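Local structure of acyl-CoA synthetase (AMP-forming)/AMP-acid ligase II-like protein (4GS5) at residues Thr112-Ala117 with Gln135-Asn140; Val127-Met132 with Val153-Ala158; Gln146-Gly151 with Asp170-Val175. The protein probably joins a fatty acid or related carboxylic acid to coenzyme A at the expense of ATP, as an AMP-forming ligase of the ATP-dependent AMP-binding enzyme family. All coordinates share one frame; numbering follows the deposited sequence.

Contact 1 (Thr112-Ala117 with Gln135-Asn140)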
loop_
_atom_site.group_PDB
_atom_site.type_symbol
_atom_site.label_atom_id
_atom_site.label_comp_id
_atom_site.label_asym_id
_atom_site.label_seq_id
_atom_site.Cartn_x
_atom_site.Cartn_y
_atom_site.Cartn_z
ATOM N N THR A 112 -6.264 -20.096 0.096
ATOM C CA THR A 112 -6.176 -20.447 -1.313
ATOM C C THR A 112 -6.587 -19.217 -2.112
ATOM O O THR A 112 -6.985 -18.203 -1.533
ATOM C CB THR A 112 -7.134 -21.582 -1.695
ATOM O OG1 THR A 112 -8.478 -21.172 -1.413
ATOM C CG2 THR A 112 -6.823 -22.824 -0.919
ATOM N N ALA A 113 -6.504 -19.315 -3.438
ATOM C CA ALA A 113 -6.803 -18.185 -4.318
ATOM C C ALA A 113 -8.288 -17.852 -4.305
ATOM O O ALA A 113 -8.686 -16.698 -4.500
ATOM C CB ALA A 113 -6.349 -18.482 -5.738
ATOM N N ASN A 114 -9.109 -18.872 -4.084
ATOM C CA ASN A 114 -10.551 -18.678 -4.058
ATOM C C ASN A 114 -11.156 -19.196 -2.765
ATOM O O ASN A 114 -11.467 -20.383 -2.653
ATOM C CB ASN A 114 -11.218 -19.353 -5.259
ATOM C CG ASN A 114 -12.676 -18.937 -5.425
ATOM O OD1 ASN A 114 -13.388 -18.696 -4.438
ATOM N ND2 ASN A 114 -13.122 -18.840 -6.679
ATOM N N PRO A 115 -11.318 -18.300 -1.784
ATOM C CA PRO A 115 -11.842 -18.639 -0.457
ATOM C C PRO A 115 -13.281 -19.167 -0.460
ATOM O O PRO A 115 -13.678 -19.796 0.519
ATOM C CB PRO A 115 -11.770 -17.309 0.300
ATOM C CG PRO A 115 -11.612 -16.268 -0.746
ATOM C CD PRO A 115 -10.883 -16.897 -1.867
ATOM N N LEU A 116 -14.045 -18.909 -1.517
ATOM C CA LEU A 116 -15.430 -19.370 -1.577
ATOM C C LEU A 116 -15.558 -20.698 -2.304
ATOM O O LEU A 116 -16.603 -21.350 -2.250
ATOM C CB LEU A 116 -16.320 -18.334 -2.267
ATOM C CG LEU A 116 -16.666 -17.064 -1.490
ATOM C CD1 LEU A 116 -17.754 -16.300 -2.240
ATOM C CD2 LEU A 116 -17.120 -17.392 -0.074
ATOM N N ALA A 117 -14.490 -21.098 -2.979
ATOM C CA ALA A 117 -14.554 -22.249 -3.877
ATOM C C ALA A 117 -14.955 -23.530 -3.166
ATOM O O ALA A 117 -15.729 -24.325 -3.702
ATOM C CB ALA A 117 -13.228 -22.441 -4.612
ATOM N N GLN A 135 -10.536 -11.160 -7.057
ATOM C CA GLN A 135 -10.596 -11.287 -8.508
ATOM C C GLN A 135 -10.889 -12.734 -8.894
ATOM O O GLN A 135 -11.584 -12.989 -9.875
ATOM C CB GLN A 135 -9.291 -10.813 -9.152
ATOM C CG GLN A 135 -9.425 -10.427 -10.636
ATOM C CD GLN A 135 -9.218 -11.594 -11.582
ATOM O OE1 GLN A 135 -8.759 -12.662 -11.181
ATOM N NE2 GLN A 135 -9.539 -11.386 -12.859
ATOM N N SER A 136 -10.344 -13.678 -8.119
ATOM C CA SER A 136 -10.524 -15.110 -8.394
ATOM C C SER A 136 -11.978 -15.504 -8.199
ATOM O O SER A 136 -12.547 -16.228 -9.005
ATOM C CB SER A 136 -9.662 -15.974 -7.466
ATOM O OG SER A 136 -8.316 -16.024 -7.895
ATOM N N ILE A 137 -12.559 -15.045 -7.100
ATOM C CA ILE A 137 -13.969 -15.274 -6.834
ATOM C C ILE A 137 -14.828 -14.740 -7.980
ATOM O O ILE A 137 -15.758 -15.402 -8.422
ATOM C CB ILE A 137 -14.405 -14.591 -5.533
ATOM C CG1 ILE A 137 -13.824 -15.330 -4.327
ATOM C CG2 ILE A 137 -15.930 -14.508 -5.464
ATOM C CD1 ILE A 137 -14.001 -14.581 -3.017
ATOM N N LEU A 138 -14.500 -13.545 -8.456
ATOM C CA LEU A 138 -15.252 -12.903 -9.535
ATOM C C LEU A 138 -15.091 -13.570 -10.905
ATOM O O LEU A 138 -15.972 -13.456 -11.759
ATOM C CB LEU A 138 -14.860 -11.427 -9.637
ATOM C CG LEU A 138 -15.302 -10.584 -8.445
ATOM C CD1 LEU A 138 -14.538 -9.263 -8.404
ATOM C CD2 LEU A 138 -16.814 -10.359 -8.516
ATOM N N GLU A 139 -13.970 -14.257 -11.117
ATOM C CA GLU A 139 -13.693 -14.871 -12.418
ATOM C C GLU A 139 -14.248 -16.283 -12.535
ATOM O O GLU A 139 -14.569 -16.762 -13.635
ATOM C CB GLU A 139 -12.189 -14.892 -12.684
ATOM C CG GLU A 139 -11.638 -13.546 -13.091
ATOM C CD GLU A 139 -11.990 -13.185 -14.524
ATOM O OE1 GLU A 139 -11.613 -13.960 -15.437
ATOM O OE2 GLU A 139 -12.644 -12.133 -14.729
ATOM N N ASN A 140 -14.338 -16.949 -11.392
ATOM C CA ASN A 140 -14.756 -18.338 -11.338
ATOM C C ASN A 140 -16.283 -18.409 -11.255
ATOM O O ASN A 140 -16.879 -18.136 -10.205
ATOM C CB ASN A 140 -14.094 -19.013 -10.138
ATOM C CG ASN A 140 -14.340 -20.502 -10.098
ATOM O OD1 ASN A 140 -15.333 -20.991 -10.641
ATOM N ND2 ASN A 140 -13.434 -21.237 -9.452
#

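Contact 2 (Val127-Met132 with Val153-Ala158). With EDO (1,2-ethanediol), chain B.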
loop_
_atom_site.group_PDB
_atom_site.type_symbol
_atom_site.label_atom_id
_atom_site.label_comp_id
_atom_site.label_asym_id
_atom_site.label_seq_id
_atom_site.Cartn_x
_atom_site.Cartn_y
_atom_site.Cartn_z
ATOM N N VAL A 127 -15.030 -10.196 5.562
ATOM C CA VAL A 127 -13.870 -10.993 5.180
ATOM C C VAL A 127 -12.715 -10.079 4.829
ATOM O O VAL A 127 -12.922 -9.036 4.188
ATOM C CB VAL A 127 -14.171 -11.907 3.989
ATOM C CG1 VAL A 127 -14.623 -11.083 2.793
ATOM C CG2 VAL A 127 -12.931 -12.756 3.638
ATOM N N ALA A 128 -11.501 -10.455 5.241
ATOM C CA ALA A 128 -10.317 -9.720 4.783
ATOM C C ALA A 128 -9.580 -10.610 3.803
ATOM O O ALA A 128 -9.451 -11.808 4.032
ATOM C CB ALA A 128 -9.418 -9.336 5.950
HETATM N N MSE A 129 -9.113 -10.044 2.699
HETATM C CA MSE A 129 -8.440 -10.858 1.708
HETATM C C MSE A 129 -7.513 -10.012 0.861
HETATM O O MSE A 129 -7.467 -8.793 1.020
HETATM C CB MSE A 129 -9.465 -11.613 0.850
HETATM C CG MSE A 129 -10.339 -10.750 -0.037
HETATM SE SE MSE A 129 -11.677 -11.833 -1.023
HETATM C CE MSE A 129 -12.525 -12.719 0.467
ATOM N N VAL A 130 -6.728 -10.662 0.003
ATOM C CA VAL A 130 -5.883 -9.920 -0.922
ATOM C C VAL A 130 -6.657 -9.755 -2.216
ATOM O O VAL A 130 -7.602 -10.502 -2.471
ATOM C CB VAL A 130 -4.496 -10.575 -1.179
ATOM C CG1 VAL A 130 -3.685 -10.625 0.120
ATOM C CG2 VAL A 130 -4.642 -11.962 -1.804
ATOM N N PRO A 131 -6.289 -8.748 -3.018
ATOM C CA PRO A 131 -7.038 -8.405 -4.231
ATOM C C PRO A 131 -7.178 -9.581 -5.190
ATOM O O PRO A 131 -8.243 -9.755 -5.785
ATOM C CB PRO A 131 -6.172 -7.309 -4.874
ATOM C CG PRO A 131 -5.535 -6.628 -3.690
ATOM C CD PRO A 131 -5.241 -7.758 -2.713
HETATM N N MSE A 132 -6.119 -10.377 -5.342
HETATM C CA MSE A 132 -6.189 -11.530 -6.213
HETATM C C MSE A 132 -7.259 -12.528 -5.769
HETATM O O MSE A 132 -7.857 -13.227 -6.593
HETATM C CB MSE A 132 -4.838 -12.235 -6.280
HETATM C CG MSE A 132 -4.672 -13.011 -7.536
HETATM SE SE MSE A 132 -2.832 -13.518 -7.807
HETATM C CE MSE A 132 -2.148 -11.922 -8.692
ATOM N N VAL A 153 -15.976 -6.395 2.371
ATOM C CA VAL A 153 -14.627 -6.883 2.092
ATOM C C VAL A 153 -13.552 -5.847 2.409
ATOM O O VAL A 153 -13.631 -4.685 1.964
ATOM C CB VAL A 153 -14.488 -7.269 0.609
ATOM C CG1 VAL A 153 -13.064 -7.718 0.306
ATOM C CG2 VAL A 153 -15.483 -8.355 0.240
ATOM N N LEU A 154 -12.566 -6.253 3.197
ATOM C CA LEU A 154 -11.375 -5.438 3.386
ATOM C C LEU A 154 -10.211 -6.055 2.607
ATOM O O LEU A 154 -9.831 -7.212 2.844
ATOM C CB LEU A 154 -11.032 -5.329 4.868
ATOM C CG LEU A 154 -9.749 -4.550 5.146
ATOM C CD1 LEU A 154 -9.908 -3.106 4.745
ATOM C CD2 LEU A 154 -9.361 -4.657 6.600
ATOM N N LEU A 155 -9.669 -5.293 1.654
ATOM C CA LEU A 155 -8.541 -5.757 0.868
ATOM C C LEU A 155 -7.217 -5.270 1.440
ATOM O O LEU A 155 -7.108 -4.119 1.840
ATOM C CB LEU A 155 -8.682 -5.281 -0.589
ATOM C CG LEU A 155 -9.889 -5.828 -1.368
ATOM C CD1 LEU A 155 -9.959 -5.242 -2.773
ATOM C CD2 LEU A 155 -9.826 -7.361 -1.431
ATOM N N GLY A 156 -6.219 -6.160 1.480
ATOM C CA GLY A 156 -4.846 -5.792 1.803
ATOM C C GLY A 156 -3.994 -5.714 0.532
ATOM O O GLY A 156 -4.521 -5.368 -0.530
ATOM N N GLY A 157 -2.692 -5.994 0.630
ATOM C CA GLY A 157 -1.812 -6.034 -0.548
ATOM C C GLY A 157 -1.724 -4.724 -1.348
ATOM O O GLY A 157 -2.118 -3.666 -0.851
ATOM N N ALA A 158 -1.209 -4.788 -2.581
ATOM C CA ALA A 158 -0.969 -3.582 -3.385
ATOM C C ALA A 158 -2.298 -2.956 -3.823
ATOM O O ALA A 158 -3.302 -3.665 -3.923
ATOM C CB ALA A 158 -0.070 -3.894 -4.612
HETATM C C1 EDO B . -2.107 -8.373 -6.140
HETATM O O1 EDO B . -2.979 -8.677 -7.236
HETATM C C2 EDO B . -2.828 -8.535 -4.801
HETATM O O2 EDO B . -3.196 -9.897 -4.541
#

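Contact 3 (Gln146-Gly151 with Asp170-Val175)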
loop_
_atom_site.group_PDB
_atom_site.type_symbol
_atom_site.label_atom_id
_atom_site.label_comp_id
_atom_site.label_asym_id
_atom_site.label_seq_id
_atom_site.Cartn_x
_atom_site.Cartn_y
_atom_site.Cartn_z
ATOM N N GLN A 146 -21.860 -15.664 -6.005
ATOM C CA GLN A 146 -21.959 -15.604 -4.550
ATOM C C GLN A 146 -21.016 -14.576 -3.937
ATOM O O GLN A 146 -20.851 -14.552 -2.723
ATOM C CB GLN A 146 -21.656 -16.974 -3.925
ATOM C CG GLN A 146 -22.710 -18.035 -4.170
ATOM C CD GLN A 146 -22.733 -18.513 -5.606
ATOM O OE1 GLN A 146 -21.819 -19.214 -6.054
ATOM N NE2 GLN A 146 -23.777 -18.136 -6.339
ATOM N N VAL A 147 -20.394 -13.732 -4.759
ATOM C CA VAL A 147 -19.435 -12.757 -4.229
ATOM C C VAL A 147 -20.036 -11.866 -3.123
ATOM O O VAL A 147 -19.335 -11.455 -2.192
ATOM C CB VAL A 147 -18.823 -11.887 -5.343
ATOM C CG1 VAL A 147 -19.885 -11.011 -5.986
ATOM C CG2 VAL A 147 -17.682 -11.041 -4.792
ATOM N N ASP A 148 -21.331 -11.580 -3.213
ATOM C CA ASP A 148 -21.962 -10.730 -2.208
ATOM C C ASP A 148 -22.149 -11.429 -0.841
ATOM O O ASP A 148 -22.297 -10.765 0.184
ATOM C CB ASP A 148 -23.251 -10.100 -2.747
ATOM C CG ASP A 148 -22.968 -8.975 -3.744
ATOM O OD1 ASP A 148 -21.806 -8.519 -3.820
ATOM O OD2 ASP A 148 -23.891 -8.533 -4.447
ATOM N N ARG A 149 -22.088 -12.759 -0.824
ATOM C CA ARG A 149 -22.148 -13.506 0.427
ATOM C C ARG A 149 -20.954 -13.190 1.335
ATOM O O ARG A 149 -20.911 -13.604 2.496
ATOM C CB ARG A 149 -22.234 -15.007 0.154
ATOM C CG ARG A 149 -23.659 -15.566 0.060
ATOM C CD ARG A 149 -24.443 -14.995 -1.111
ATOM N NE ARG A 149 -25.475 -15.924 -1.576
ATOM C CZ ARG A 149 -25.802 -16.092 -2.853
ATOM N NH1 ARG A 149 -26.743 -16.958 -3.197
ATOM N NH2 ARG A 149 -25.187 -15.390 -3.791
ATOM N N LEU A 150 -19.971 -12.470 0.803
ATOM C CA LEU A 150 -18.851 -12.000 1.625
ATOM C C LEU A 150 -19.285 -10.914 2.623
ATOM O O LEU A 150 -18.598 -10.686 3.626
ATOM C CB LEU A 150 -17.708 -11.483 0.758
ATOM C CG LEU A 150 -17.023 -12.504 -0.161
ATOM C CD1 LEU A 150 -16.030 -11.811 -1.094
ATOM C CD2 LEU A 150 -16.326 -13.591 0.644
ATOM N N GLY A 151 -20.421 -10.258 2.356
ATOM C CA GLY A 151 -20.927 -9.200 3.234
ATOM C C GLY A 151 -20.224 -7.856 3.054
ATOM O O GLY A 151 -20.786 -6.888 2.516
ATOM N N ASP A 170 -18.831 -1.933 -9.435
ATOM C CA ASP A 170 -20.164 -2.406 -9.770
ATOM C C ASP A 170 -20.795 -3.382 -8.775
ATOM O O ASP A 170 -21.909 -3.865 -9.008
ATOM C CB ASP A 170 -20.195 -2.985 -11.181
ATOM C CG ASP A 170 -21.027 -2.143 -12.109
ATOM O OD1 ASP A 170 -22.245 -2.412 -12.231
ATOM O OD2 ASP A 170 -20.469 -1.183 -12.687
ATOM N N LEU A 171 -20.095 -3.664 -7.677
ATOM C CA LEU A 171 -20.611 -4.565 -6.651
ATOM C C LEU A 171 -21.488 -3.814 -5.655
ATOM O O LEU A 171 -21.083 -2.797 -5.122
ATOM C CB LEU A 171 -19.466 -5.253 -5.902
ATOM C CG LEU A 171 -18.543 -6.173 -6.698
ATOM C CD1 LEU A 171 -17.406 -6.705 -5.802
ATOM C CD2 LEU A 171 -19.343 -7.315 -7.292
ATOM N N ALA A 172 -22.685 -4.336 -5.409
ATOM C CA ALA A 172 -23.568 -3.815 -4.377
ATOM C C ALA A 172 -23.151 -4.320 -2.999
ATOM O O ALA A 172 -23.940 -4.968 -2.293
ATOM C CB ALA A 172 -25.022 -4.214 -4.681
HETATM N N MSE A 173 -21.910 -4.017 -2.628
HETATM C CA MSE A 173 -21.307 -4.505 -1.389
HETATM C C MSE A 173 -20.128 -3.620 -1.014
HETATM O O MSE A 173 -19.280 -3.351 -1.857
HETATM C CB MSE A 173 -20.793 -5.935 -1.587
HETATM C CG MSE A 173 -19.870 -6.378 -0.478
HETATM SE SE MSE A 173 -19.368 -8.257 -0.559
HETATM C CE MSE A 173 -18.356 -8.182 -2.225
ATOM N N PRO A 174 -20.046 -3.196 0.259
ATOM C CA PRO A 174 -18.953 -2.317 0.688
ATOM C C PRO A 174 -17.590 -2.986 0.566
ATOM O O PRO A 174 -17.391 -4.038 1.164
ATOM C CB PRO A 174 -19.262 -2.044 2.174
ATOM C CG PRO A 174 -20.638 -2.490 2.395
ATOM C CD PRO A 174 -20.973 -3.512 1.361
ATOM N N VAL A 175 -16.673 -2.372 -0.189
ATOM C CA VAL A 175 -15.310 -2.864 -0.323
ATOM C C VAL A 175 -14.318 -1.738 0.011
ATOM O O VAL A 175 -14.464 -0.598 -0.469
ATOM C CB VAL A 175 -15.046 -3.369 -1.759
ATOM C CG1 VAL A 175 -13.646 -3.888 -1.885
ATOM C CG2 VAL A 175 -16.048 -4.477 -2.137
HETATM O O HOH W 1 -23.451 -6.892 -6.418
#

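Contact 1 (Thr112-Ala117 with Gln135-Asn140)
Ala-113 meets the helix at Ser-136: its carbonyl O lies 3.2 Å from Ser-136 CB, and its methyl group faces the serine hydroxyl, which is itself bonded back to Met-132 O within the helix. Asn-114 comes next, its amide extending to Ile-137. Its CG stands anti to the backbone N (chi1 -168°), which carries the amide across, so that OD1 sits 3.4 Å from CG1 of that isoleucine. The same OD1 accepts from Leu-116 N at 3.0 Å in the carbonyl plane, forming an Asx turn that overlaps the type I beta turn from Asn-114 to Ala-117 and fixes the amide's rotation. On the other branch, ND2 lies 3.6 Å from Asn-140 CB, the two amide planes being almost perpendicular, and donates a hydrogen bond to Thr-143 OG1. Pro-115 offers its ring to the tip of Ile-137, CG to CD1 at 3.7 Å, with the two side chains crossing near a right angle. Leu-116 adds to this apolar packing, its CG 3.9 Å from the same Ile-137 CD1. The contact thus lays the loop between strands 105-109 and 126-129 against helix 131-139, and both Pro-115 and Ile-137 also touch Met-129 of strand 126-129.

Contact 2 (Val127-Met132 with Val153-Ala158)
Met-129, a selenomethionine, and Leu-155 interlock on one face of two neighbouring parallel strands. CG of Met-129 is wedged between the backbone N and the carbonyl carbon (chi1 66°), which sets it 3.7 Å from Leu-155 CD2 and 4.1 Å from Val-153 CG1, so the methylene fills the dip between those two side chains. Toward the start of the strands, on this same face, Val-127 and Val-153 lie side by side and point the same way, with CG1 of Val-127 3.8 Å from CG2 of Val-153. Ala-128 and Leu-154 occupy the reverse face, where the small methyl leaves the bulk to the leucine. Three backbone bonds hold the register: Leu-154 N to Val-127 O, Met-129 N to Leu-154 O, and Gly-156 N to Met-129 O. Past the strands, the ring of Pro-131 leans on the backbone at Gly-156, its CD 3.3 Å from Gly-156 O. An ethanediol, probably from the crystallisation liquor, rests against the same ring and accepts a bond from Met-132 N at its O2 (3.1 Å). The pair forms the two strands of a beta-alpha-beta unit whose helix is 131-139; strand 175-180 continues the parallel pairing beyond 153-155, and helix 162-169 packs on Pro-131 and Leu-155.

Contact 3 (Gln146-Gly151 with Asp170-Val175)
Met-173, a selenomethionine, lays its side chain along the 3-10 segment 146-150, overlapping Gly-151, Leu-150, Asp-148 and Val-147. The contact joins two loops of the alternating alpha/beta region in this AMP-binding enzyme: each follows a helix, 131-139 or 162-169, and leads into one of the adjacent parallel strands 153-155 and 175-180. The chain of Met-173 leaves with CG anti to the backbone N (chi1 166°) and runs extended until it turns about the CG-SE bond (chi3 65°). That course brings CG to 3.2 Å from Gly-151 O, puts SE 3.9 Å from Leu-150 CB, and turns the terminal CE back to 3.4 Å from Val-147 O. The bent end therefore rests on backbone carbonyls as well as on hydrocarbon. Val-147 divides its two methyls, CG2 facing Met-173 CE while CG1 meets CD2 of Leu-171 at 4.0 Å; its side chain also packs against Leu-134, Ile-137 and Leu-138 of helix 131-139. Pro-174 CD also lies beside Gly-151 O. Gly-151 closes the turn with a positive phi of 79°, a backbone shape that favours glycine. On the outer side the link is polar. Asp-148 bends its carboxylate toward Ala-172, the centre of an inverse gamma turn, and one water joins them, donating to Asp-148 OD2 at 2.6 Å and accepting from Ala-172 N at 2.9 Å.

The three contacts adjoin around side chains packed between helix 131-139 and the strands, their centres 12 to 13 Å apart. Contact 1 meets contact 2 where Pro-115 CG lies 3.9 Å from Met-129 CE. Contact 3 reaches contact 1 through Leu-150 CD1, 3.9 Å from Ile-137 CD1, and contact 2 through Leu-150 CD2, 3.7 Å from Val-127 CG1, which makes Leu-150 a junction for all three. A probable backbone hydrogen bond, Val-153 N to Pro-174 O at 3.0 Å, continues contact 2 into contact 3. The centre of contact 2 is about 11 Å from the centre of the chain, those of contacts 1 and 3 about 22 Å; the ethanediol lies beside contact 2.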